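Local coordinates for dihydrodipicolinate synthase family protein (PDB 4DNH) that is of unknown function but belongs to the dihydrodipicolinate synthase family and folds as a TIM barrel, which suggests an enzymatic role, at residues F33-V43 with L74-A85; I115-P126 with R152-A160. All coordinates share one frame; numbering follows the deposited sequence.

Followed from the N terminus, the chain lays down strand 37-40, passes through helix 61-73 and returns in parallel as strand 77-80, which closes contact 1. Helix 93-108 then leads to strand 115-119, and helix 132-148 brings the chain back as strand 153-155 to close contact 2. The two loops follow in series, neither nesting nor crossing: each is a beta-alpha-beta crossover between adjacent strands of one closed, eight-stranded parallel barrel. Their centres lie about 16 Å apart, yet strands 77-80 and 115-119 are neighbours, probably bonded from Glu80 N to Ala116 O and from Ala116 N to Val78 O. Each contact joins one pair, and this third pairing links them into a run of the first four barrel strands.

Contact 1: F33-V43 with L74-A85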
loop_
_atom_site.group_PDB
_atom_site.type_symbol
_atom_site.label_atom_id
_atom_site.label_comp_id
_atom_site.label_asym_id
_atom_site.label_seq_id
_atom_site.Cartn_x
_atom_site.Cartn_y
_atom_site.Cartn_z
ATOM N N PHE A 33 2.347 1.819 20.062
ATOM C CA PHE A 33 1.072 2.048 19.368
ATOM C C PHE A 33 -0.073 1.254 19.988
ATOM O O PHE A 33 0.140 0.210 20.616
ATOM C CB PHE A 33 1.149 1.672 17.877
ATOM C CG PHE A 33 2.335 2.238 17.145
ATOM C CD1 PHE A 33 2.971 3.401 17.577
ATOM C CD2 PHE A 33 2.793 1.616 15.994
ATOM C CE1 PHE A 33 4.059 3.915 16.892
ATOM C CE2 PHE A 33 3.870 2.129 15.300
ATOM C CZ PHE A 33 4.504 3.283 15.748
ATOM N N SER A 34 -1.288 1.754 19.785
ATOM C CA SER A 34 -2.501 1.049 20.158
ATOM C C SER A 34 -3.208 0.554 18.906
ATOM O O SER A 34 -4.413 0.290 18.936
ATOM C CB SER A 34 -3.430 1.967 20.959
ATOM O OG SER A 34 -3.789 3.123 20.226
ATOM N N ARG A 35 -2.455 0.457 17.807
ATOM C CA ARG A 35 -2.962 -0.067 16.541
ATOM C C ARG A 35 -1.924 -0.980 15.917
ATOM O O ARG A 35 -0.738 -0.838 16.206
ATOM C CB ARG A 35 -3.242 1.075 15.565
ATOM C CG ARG A 35 -4.311 2.065 16.000
ATOM C CD ARG A 35 -5.704 1.493 15.851
ATOM N NE ARG A 35 -6.718 2.447 16.295
ATOM C CZ ARG A 35 -7.161 2.540 17.545
ATOM N NH1 ARG A 35 -6.689 1.734 18.489
ATOM N NH2 ARG A 35 -8.079 3.444 17.854
ATOM N N VAL A 36 -2.375 -1.898 15.056
ATOM C CA VAL A 36 -1.499 -2.661 14.150
ATOM C C VAL A 36 -1.445 -2.015 12.756
ATOM O O VAL A 36 -2.419 -2.059 11.987
ATOM C CB VAL A 36 -1.951 -4.130 14.022
ATOM C CG1 VAL A 36 -1.018 -4.904 13.095
ATOM C CG2 VAL A 36 -1.996 -4.787 15.392
ATOM N N ALA A 37 -0.293 -1.425 12.435
ATOM C CA ALA A 37 -0.130 -0.602 11.241
ATOM C C ALA A 37 0.952 -1.146 10.342
ATOM O O ALA A 37 2.088 -1.326 10.782
ATOM C CB ALA A 37 0.210 0.820 11.633
ATOM N N PHE A 38 0.592 -1.391 9.080
ATOM C CA PHE A 38 1.531 -1.770 8.033
ATOM C C PHE A 38 1.615 -0.649 7.020
ATOM O O PHE A 38 0.604 -0.024 6.677
ATOM C CB PHE A 38 0.993 -2.948 7.228
ATOM C CG PHE A 38 1.049 -4.268 7.931
ATOM C CD1 PHE A 38 -0.016 -4.698 8.711
ATOM C CD2 PHE A 38 2.125 -5.117 7.743
ATOM C CE1 PHE A 38 0.023 -5.937 9.333
ATOM C CE2 PHE A 38 2.159 -6.357 8.355
ATOM C CZ PHE A 38 1.112 -6.766 9.155
ATOM N N ALA A 39 2.808 -0.435 6.488
ATOM C CA ALA A 39 2.921 0.306 5.256
ATOM C C ALA A 39 3.114 -0.674 4.084
ATOM O O ALA A 39 3.941 -1.595 4.147
ATOM C CB ALA A 39 4.055 1.303 5.349
ATOM N N ALA A 40 2.320 -0.506 3.027
ATOM C CA ALA A 40 2.549 -1.257 1.796
ATOM C C ALA A 40 3.693 -0.552 1.069
ATOM O O ALA A 40 3.538 0.589 0.634
ATOM C CB ALA A 40 1.295 -1.293 0.944
ATOM N N ALA A 41 4.839 -1.217 0.943
ATOM C CA ALA A 41 6.049 -0.518 0.558
ATOM C C ALA A 41 6.347 -0.618 -0.934
ATOM O O ALA A 41 6.120 -1.659 -1.565
ATOM C CB ALA A 41 7.229 -1.033 1.370
ATOM N N HIS A 42 6.890 0.465 -1.480
ATOM C CA HIS A 42 7.179 0.581 -2.908
ATOM C C HIS A 42 8.485 -0.095 -3.246
ATOM O O HIS A 42 9.240 -0.495 -2.348
ATOM C CB HIS A 42 7.233 2.056 -3.303
ATOM C CG HIS A 42 8.434 2.781 -2.757
ATOM N ND1 HIS A 42 8.492 3.230 -1.495
ATOM C CD2 HIS A 42 9.651 3.113 -3.350
ATOM C CE1 HIS A 42 9.678 3.831 -1.290
ATOM N NE2 HIS A 42 10.386 3.752 -2.424
ATOM N N VAL A 43 8.760 -0.205 -4.547
ATOM C CA VAL A 43 9.994 -0.791 -5.071
ATOM C C VAL A 43 10.887 0.249 -5.741
ATOM O O VAL A 43 10.409 1.058 -6.527
ATOM C CB VAL A 43 9.682 -1.902 -6.098
ATOM C CG1 VAL A 43 10.965 -2.387 -6.777
ATOM C CG2 VAL A 43 8.994 -3.063 -5.408
ATOM N N LEU A 74 10.763 2.839 12.274
ATOM C CA LEU A 74 9.684 3.702 12.731
ATOM C C LEU A 74 8.565 2.919 13.423
ATOM O O LEU A 74 7.566 3.505 13.866
ATOM C CB LEU A 74 9.123 4.523 11.567
ATOM C CG LEU A 74 10.061 5.563 10.939
ATOM C CD1 LEU A 74 9.514 6.005 9.594
ATOM C CD2 LEU A 74 10.297 6.783 11.818
ATOM N N GLY A 75 8.731 1.602 13.511
ATOM C CA GLY A 75 7.762 0.750 14.186
ATOM C C GLY A 75 6.647 0.232 13.308
ATOM O O GLY A 75 5.825 -0.555 13.775
ATOM N N LEU A 76 6.613 0.665 12.044
ATOM C CA LEU A 76 5.559 0.257 11.107
ATOM C C LEU A 76 5.848 -1.131 10.596
ATOM O O LEU A 76 7.007 -1.507 10.441
ATOM C CB LEU A 76 5.475 1.234 9.927
ATOM C CG LEU A 76 5.219 2.694 10.317
ATOM C CD1 LEU A 76 5.411 3.626 9.137
ATOM C CD2 LEU A 76 3.821 2.850 10.872
ATOM N N GLY A 77 4.807 -1.917 10.359
ATOM C CA GLY A 77 5.002 -3.215 9.712
ATOM C C GLY A 77 5.171 -3.043 8.208
ATOM O O GLY A 77 4.868 -1.978 7.652
ATOM N N VAL A 78 5.633 -4.091 7.544
ATOM C CA VAL A 78 5.815 -4.053 6.111
ATOM C C VAL A 78 4.871 -5.061 5.434
ATOM O O VAL A 78 4.840 -6.254 5.798
ATOM C CB VAL A 78 7.302 -4.326 5.739
ATOM C CG1 VAL A 78 7.448 -4.717 4.271
ATOM C CG2 VAL A 78 8.174 -3.113 6.055
ATOM N N ALA A 79 4.103 -4.580 4.458
ATOM C CA ALA A 79 3.260 -5.428 3.612
ATOM C C ALA A 79 3.961 -5.580 2.269
ATOM O O ALA A 79 4.001 -4.620 1.493
ATOM C CB ALA A 79 1.895 -4.786 3.408
ATOM N N GLU A 80 4.504 -6.766 1.987
ATOM C CA GLU A 80 5.409 -6.902 0.860
ATOM C C GLU A 80 4.808 -7.370 -0.428
ATOM O O GLU A 80 3.914 -8.231 -0.455
ATOM C CB GLU A 80 6.581 -7.827 1.165
ATOM C CG GLU A 80 7.838 -7.091 1.575
ATOM C CD GLU A 80 8.403 -6.170 0.516
ATOM O OE1 GLU A 80 7.691 -5.722 -0.421
ATOM O OE2 GLU A 80 9.588 -5.860 0.661
ATOM N N SER A 81 5.372 -6.810 -1.496
ATOM C CA SER A 81 5.017 -7.156 -2.839
ATOM C C SER A 81 3.510 -6.938 -3.014
ATOM O O SER A 81 2.812 -7.729 -3.635
ATOM C CB SER A 81 5.452 -8.595 -3.137
ATOM O OG SER A 81 6.864 -8.708 -3.120
HETATM N N MSE A 82 3.032 -5.835 -2.462
HETATM C CA MSE A 82 1.620 -5.497 -2.543
HETATM C C MSE A 82 1.357 -4.583 -3.711
HETATM O O MSE A 82 2.245 -4.309 -4.534
HETATM C CB MSE A 82 1.226 -4.881 -1.199
HETATM C CG MSE A 82 1.131 -5.977 -0.134
HETATM SE SE MSE A 82 -0.377 -7.158 -0.612
HETATM C CE MSE A 82 -1.802 -5.875 -0.158
ATOM N N ASP A 83 0.127 -4.093 -3.798
ATOM C CA ASP A 83 -0.249 -3.209 -4.884
ATOM C C ASP A 83 0.702 -2.021 -4.983
ATOM O O ASP A 83 1.021 -1.597 -6.073
ATOM C CB ASP A 83 -1.686 -2.722 -4.710
ATOM C CG ASP A 83 -2.207 -2.029 -5.939
ATOM O OD1 ASP A 83 -2.609 -2.735 -6.890
ATOM O OD2 ASP A 83 -2.197 -0.777 -5.964
ATOM N N THR A 84 1.164 -1.493 -3.850
ATOM C CA THR A 84 2.131 -0.370 -3.862
ATOM C C THR A 84 3.479 -0.761 -4.471
ATOM O O THR A 84 4.204 0.090 -4.984
ATOM C CB THR A 84 2.364 0.231 -2.456
ATOM O OG1 THR A 84 1.108 0.560 -1.868
ATOM C CG2 THR A 84 3.187 1.498 -2.532
ATOM N N ALA A 85 3.830 -2.040 -4.409
ATOM C CA ALA A 85 5.111 -2.478 -4.985
ATOM C C ALA A 85 4.891 -2.813 -6.446
ATOM O O ALA A 85 5.735 -3.420 -7.080
ATOM C CB ALA A 85 5.676 -3.662 -4.224
HETATM O O HOH W 1 4.212 -3.567 -0.941
HETATM O O HOH W 2 6.760 0.672 -6.445
#
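Ala37, Gly77, Ala39 and Ala79 join the two strands through a ladder of three backbone hydrogen bonds. Gly77 N reaches Ala37 O at 2.8 Å (167° at the hydrogen), Ala39 N returns to Gly77 O at 2.8 Å, and Ala79 N meets Ala39 O at 3.0 Å. This alternation establishes a parallel pairing, with the short strand axes inclined at 41°. On the face of Phe38, Ala40 and Ala79 the side chains are small apart from one ring. With CG anti to its carbonyl carbon (chi1 -74°), Phe38 turns a ring edge along strand 77-80, and CD2 lies 3.5 Å from Val78 O near the ring plane; Gly77, having no side chain, does not obstruct it. Phe33 likewise presents an edge, its CZ standing 3.6 Å from Leu74 O, next to Gly75, which forms a Schellman motif.

Past the ladder the chains stay together through other means. Thr84 leans over Ala40, with CG2 3.3 Å from Ala40 O and OG1 3.4 Å from Ala40 CB, while OG1 is hydrogen-bonded to Tyr323. A water donates to both Ala41 O and Ala79 O and accepts from Met82 N, bridging the point where the strands part. Farther on, Val43 CG2 packs 3.6 Å from Ala85 CB. A glycerol bound near Thr84 may mark a pocket at this end.

Strand 37-40, helix 61-73 and strand 77-80 form a beta-alpha-beta crossover of the TIM barrel, Ala39 and Val78 resting on Leu71 of the helix. Strand 37-40 also bonds to strand 273-276 through Ala274 and Leu276, which closes the barrel.

Contact 2: I115-P126 with R152-A160; sequences IACGAGTDHLAP and RIILMASRA
Cys117 and Ala119 bond to Arg152, Ile154 and Met156 across one beta-alpha-beta crossover of the TIM barrel, pairing strand 115-119 in parallel with strand 153-155. Four backbone hydrogen bonds give the register: Cys117 N to Arg152 O is 2.7 Å, and Ile154 N to Cys117 O, Ala119 N to Ile154 O and Met156 N to Ala119 O follow in turn.

The ladder and both its faces are buried and closely packed. On one face, Ile154 lays its CG1 3.7 Å from Ala116 CB, and Met156 runs back over Gly118, its SE 3.8 Å from Gly118 CA; a CB on Gly118 would run into that selenium. On the other, Ala119 CB meets Ile153 CG2 at 3.8 Å, and both residues also touch helix 132-148.

The two ends lie nearer solvent, although some approaches there are close. At the start of the ladder Arg152 sets CG between its backbone N and carbonyl carbon (chi1 52°), which puts CG beside Ala116 CB and presses it tightly against Ile115 O, at 3.0 Å, while the guanidinium extends past the alanine to a salt bridge with Asp227. Trimmed to an alanine, this position is likely to cost Asp227 this salt-bridge partner and open a gap beside Ala116 CB. At the far end, exposed Pro126 crosses the partly exposed Arg159 side chain at a slant, and that guanidinium is held by Asp196. Between the ladder and Pro126, Ser158 serves as N-cap of helix 159-164, its OG taking a bond from Leu161 N, and Thr121 packs against the cap: Thr121 CB lies 3.6 Å from Ser158 CB.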
loop_
_atom_site.group_PDB
_atom_site.type_symbol
_atom_site.label_atom_id
_atom_site.label_comp_id
_atom_site.label_asym_id
_atom_site.label_seq_id
_atom_site.Cartn_x
_atom_site.Cartn_y
_atom_site.Cartn_z
ATOM N N ILE A 115 6.001 -8.170 9.190
ATOM C CA ILE A 115 5.973 -8.318 7.751
ATOM C C ILE A 115 4.982 -9.404 7.380
ATOM O O ILE A 115 4.861 -10.420 8.069
ATOM C CB ILE A 115 7.397 -8.593 7.159
ATOM C CG1 ILE A 115 7.327 -8.891 5.658
ATOM C CG2 ILE A 115 8.122 -9.712 7.920
ATOM C CD1 ILE A 115 8.584 -8.537 4.904
ATOM N N ALA A 116 4.255 -9.163 6.294
ATOM C CA ALA A 116 3.327 -10.131 5.742
ATOM C C ALA A 116 3.382 -9.971 4.238
ATOM O O ALA A 116 3.558 -8.853 3.727
ATOM C CB ALA A 116 1.916 -9.896 6.272
ATOM N N CYS A 117 3.197 -11.079 3.535
ATOM C CA CYS A 117 3.573 -11.165 2.143
ATOM C C CYS A 117 2.398 -11.467 1.256
ATOM O O CYS A 117 1.678 -12.439 1.494
ATOM C CB CYS A 117 4.617 -12.259 1.985
ATOM S SG CYS A 117 5.998 -12.016 3.118
ATOM N N GLY A 118 2.224 -10.649 0.218
ATOM C CA GLY A 118 1.140 -10.841 -0.720
ATOM C C GLY A 118 1.246 -12.118 -1.534
ATOM O O GLY A 118 2.223 -12.320 -2.275
ATOM N N ALA A 119 0.223 -12.962 -1.404
ATOM C CA ALA A 119 0.116 -14.223 -2.143
ATOM C C ALA A 119 -1.125 -14.201 -3.026
ATOM O O ALA A 119 -2.239 -13.895 -2.562
ATOM C CB ALA A 119 0.056 -15.403 -1.188
ATOM N N GLY A 120 -0.943 -14.527 -4.300
ATOM C CA GLY A 120 -2.048 -14.427 -5.226
ATOM C C GLY A 120 -1.984 -15.404 -6.371
ATOM O O GLY A 120 -1.529 -16.542 -6.230
ATOM N N THR A 121 -2.422 -14.914 -7.519
ATOM C CA THR A 121 -2.651 -15.707 -8.706
ATOM C C THR A 121 -1.935 -15.069 -9.915
ATOM O O THR A 121 -1.929 -15.624 -11.015
ATOM C CB THR A 121 -4.173 -15.828 -8.911
ATOM O OG1 THR A 121 -4.603 -17.138 -8.510
ATOM C CG2 THR A 121 -4.585 -15.544 -10.350
ATOM N N ASP A 122 -1.305 -13.919 -9.680
ATOM C CA ASP A 122 -0.736 -13.074 -10.745
ATOM C C ASP A 122 0.175 -13.737 -11.801
ATOM O O ASP A 122 0.485 -13.116 -12.814
ATOM C CB ASP A 122 -0.084 -11.802 -10.170
ATOM C CG ASP A 122 0.815 -12.078 -8.966
ATOM O OD1 ASP A 122 0.440 -12.871 -8.074
ATOM O OD2 ASP A 122 1.899 -11.471 -8.897
ATOM N N HIS A 123 0.589 -14.988 -11.591
ATOM C CA HIS A 123 1.340 -15.698 -12.635
ATOM C C HIS A 123 0.441 -16.405 -13.628
ATOM O O HIS A 123 0.919 -17.090 -14.531
ATOM C CB HIS A 123 2.351 -16.664 -12.025
ATOM C CG HIS A 123 1.721 -17.801 -11.276
ATOM N ND1 HIS A 123 1.251 -17.666 -10.028
ATOM C CD2 HIS A 123 1.484 -19.118 -11.646
ATOM C CE1 HIS A 123 0.739 -18.834 -9.616
ATOM N NE2 HIS A 123 0.882 -19.722 -10.609
ATOM N N LEU A 124 -0.868 -16.238 -13.470
ATOM C CA LEU A 124 -1.855 -16.927 -14.293
ATOM C C LEU A 124 -2.738 -15.939 -15.055
ATOM O O LEU A 124 -3.462 -15.144 -14.449
ATOM C CB LEU A 124 -2.719 -17.841 -13.424
ATOM C CG LEU A 124 -3.845 -18.636 -14.086
ATOM C CD1 LEU A 124 -3.291 -19.563 -15.161
ATOM C CD2 LEU A 124 -4.616 -19.424 -13.032
ATOM N N ALA A 125 -2.665 -16.012 -16.383
ATOM C CA ALA A 125 -3.411 -15.128 -17.276
ATOM C C ALA A 125 -4.900 -15.461 -17.221
ATOM O O ALA A 125 -5.267 -16.631 -17.354
ATOM C CB ALA A 125 -2.885 -15.265 -18.703
ATOM N N PRO A 126 -5.759 -14.445 -16.982
ATOM C CA PRO A 126 -7.213 -14.639 -17.126
ATOM C C PRO A 126 -7.519 -15.230 -18.497
ATOM O O PRO A 126 -7.006 -14.740 -19.503
ATOM C CB PRO A 126 -7.774 -13.218 -17.019
ATOM C CG PRO A 126 -6.776 -12.487 -16.179
ATOM C CD PRO A 126 -5.427 -13.107 -16.448
ATOM N N ARG A 152 4.227 -14.913 6.799
ATOM C CA ARG A 152 2.774 -14.825 6.922
ATOM C C ARG A 152 2.191 -14.181 5.645
ATOM O O ARG A 152 2.837 -13.349 4.997
ATOM C CB ARG A 152 2.340 -14.125 8.225
ATOM C CG ARG A 152 2.956 -12.756 8.515
ATOM C CD ARG A 152 2.284 -12.060 9.712
ATOM N NE ARG A 152 0.833 -11.896 9.528
ATOM C CZ ARG A 152 0.036 -11.126 10.271
ATOM N NH1 ARG A 152 -1.261 -11.068 9.996
ATOM N NH2 ARG A 152 0.517 -10.412 11.283
ATOM N N ILE A 153 0.983 -14.601 5.282
ATOM C CA ILE A 153 0.388 -14.293 3.991
ATOM C C ILE A 153 -0.649 -13.179 4.057
ATOM O O ILE A 153 -1.416 -13.087 5.017
ATOM C CB ILE A 153 -0.297 -15.551 3.405
ATOM C CG1 ILE A 153 0.745 -16.518 2.846
ATOM C CG2 ILE A 153 -1.312 -15.189 2.314
ATOM C CD1 ILE A 153 1.114 -17.601 3.817
ATOM N N ILE A 154 -0.642 -12.327 3.036
ATOM C CA ILE A 154 -1.748 -11.434 2.745
ATOM C C ILE A 154 -2.359 -12.018 1.490
ATOM O O ILE A 154 -1.707 -12.068 0.452
ATOM C CB ILE A 154 -1.294 -10.004 2.423
ATOM C CG1 ILE A 154 -0.684 -9.351 3.654
ATOM C CG2 ILE A 154 -2.482 -9.178 1.939
ATOM C CD1 ILE A 154 0.097 -8.091 3.350
ATOM N N LEU A 155 -3.593 -12.489 1.592
ATOM C CA LEU A 155 -4.187 -13.232 0.503
ATOM C C LEU A 155 -4.823 -12.273 -0.498
ATOM O O LEU A 155 -5.856 -11.655 -0.227
ATOM C CB LEU A 155 -5.191 -14.248 1.035
ATOM C CG LEU A 155 -5.723 -15.267 0.036
ATOM C CD1 LEU A 155 -4.585 -16.106 -0.515
ATOM C CD2 LEU A 155 -6.765 -16.142 0.705
HETATM N N MSE A 156 -4.179 -12.147 -1.652
HETATM C CA MSE A 156 -4.572 -11.159 -2.651
HETATM C C MSE A 156 -5.725 -11.646 -3.490
HETATM O O MSE A 156 -5.954 -12.865 -3.620
HETATM C CB MSE A 156 -3.346 -10.833 -3.498
HETATM C CG MSE A 156 -2.404 -9.959 -2.669
HETATM SE SE MSE A 156 -0.773 -9.578 -3.710
HETATM C CE MSE A 156 -1.300 -7.842 -4.494
ATOM N N ALA A 157 -6.471 -10.694 -4.048
ATOM C CA ALA A 157 -7.563 -11.004 -4.957
ATOM C C ALA A 157 -6.970 -11.499 -6.264
ATOM O O ALA A 157 -5.828 -11.181 -6.586
ATOM C CB ALA A 157 -8.431 -9.783 -5.184
ATOM N N SER A 158 -7.741 -12.287 -7.003
ATOM C CA SER A 158 -7.235 -13.007 -8.159
ATOM C C SER A 158 -7.917 -12.580 -9.473
ATOM O O SER A 158 -9.150 -12.643 -9.612
ATOM C CB SER A 158 -7.363 -14.515 -7.900
ATOM O OG SER A 158 -7.443 -15.289 -9.085
ATOM N N ARG A 159 -7.086 -12.133 -10.418
ATOM C CA ARG A 159 -7.502 -11.685 -11.757
ATOM C C ARG A 159 -8.253 -12.831 -12.477
ATOM O O ARG A 159 -9.332 -12.621 -13.014
ATOM C CB ARG A 159 -6.238 -11.287 -12.555
ATOM C CG ARG A 159 -6.115 -9.875 -13.142
ATOM C CD ARG A 159 -6.072 -8.803 -12.064
ATOM N NE ARG A 159 -4.986 -7.788 -12.036
ATOM C CZ ARG A 159 -3.951 -7.609 -12.868
ATOM N NH1 ARG A 159 -3.097 -6.621 -12.596
ATOM N NH2 ARG A 159 -3.753 -8.376 -13.944
ATOM N N ALA A 160 -7.697 -14.047 -12.450
ATOM C CA ALA A 160 -8.254 -15.193 -13.190
ATOM C C ALA A 160 -9.606 -15.651 -12.638
ATOM O O ALA A 160 -10.478 -16.112 -13.394
ATOM C CB ALA A 160 -7.274 -16.356 -13.192
#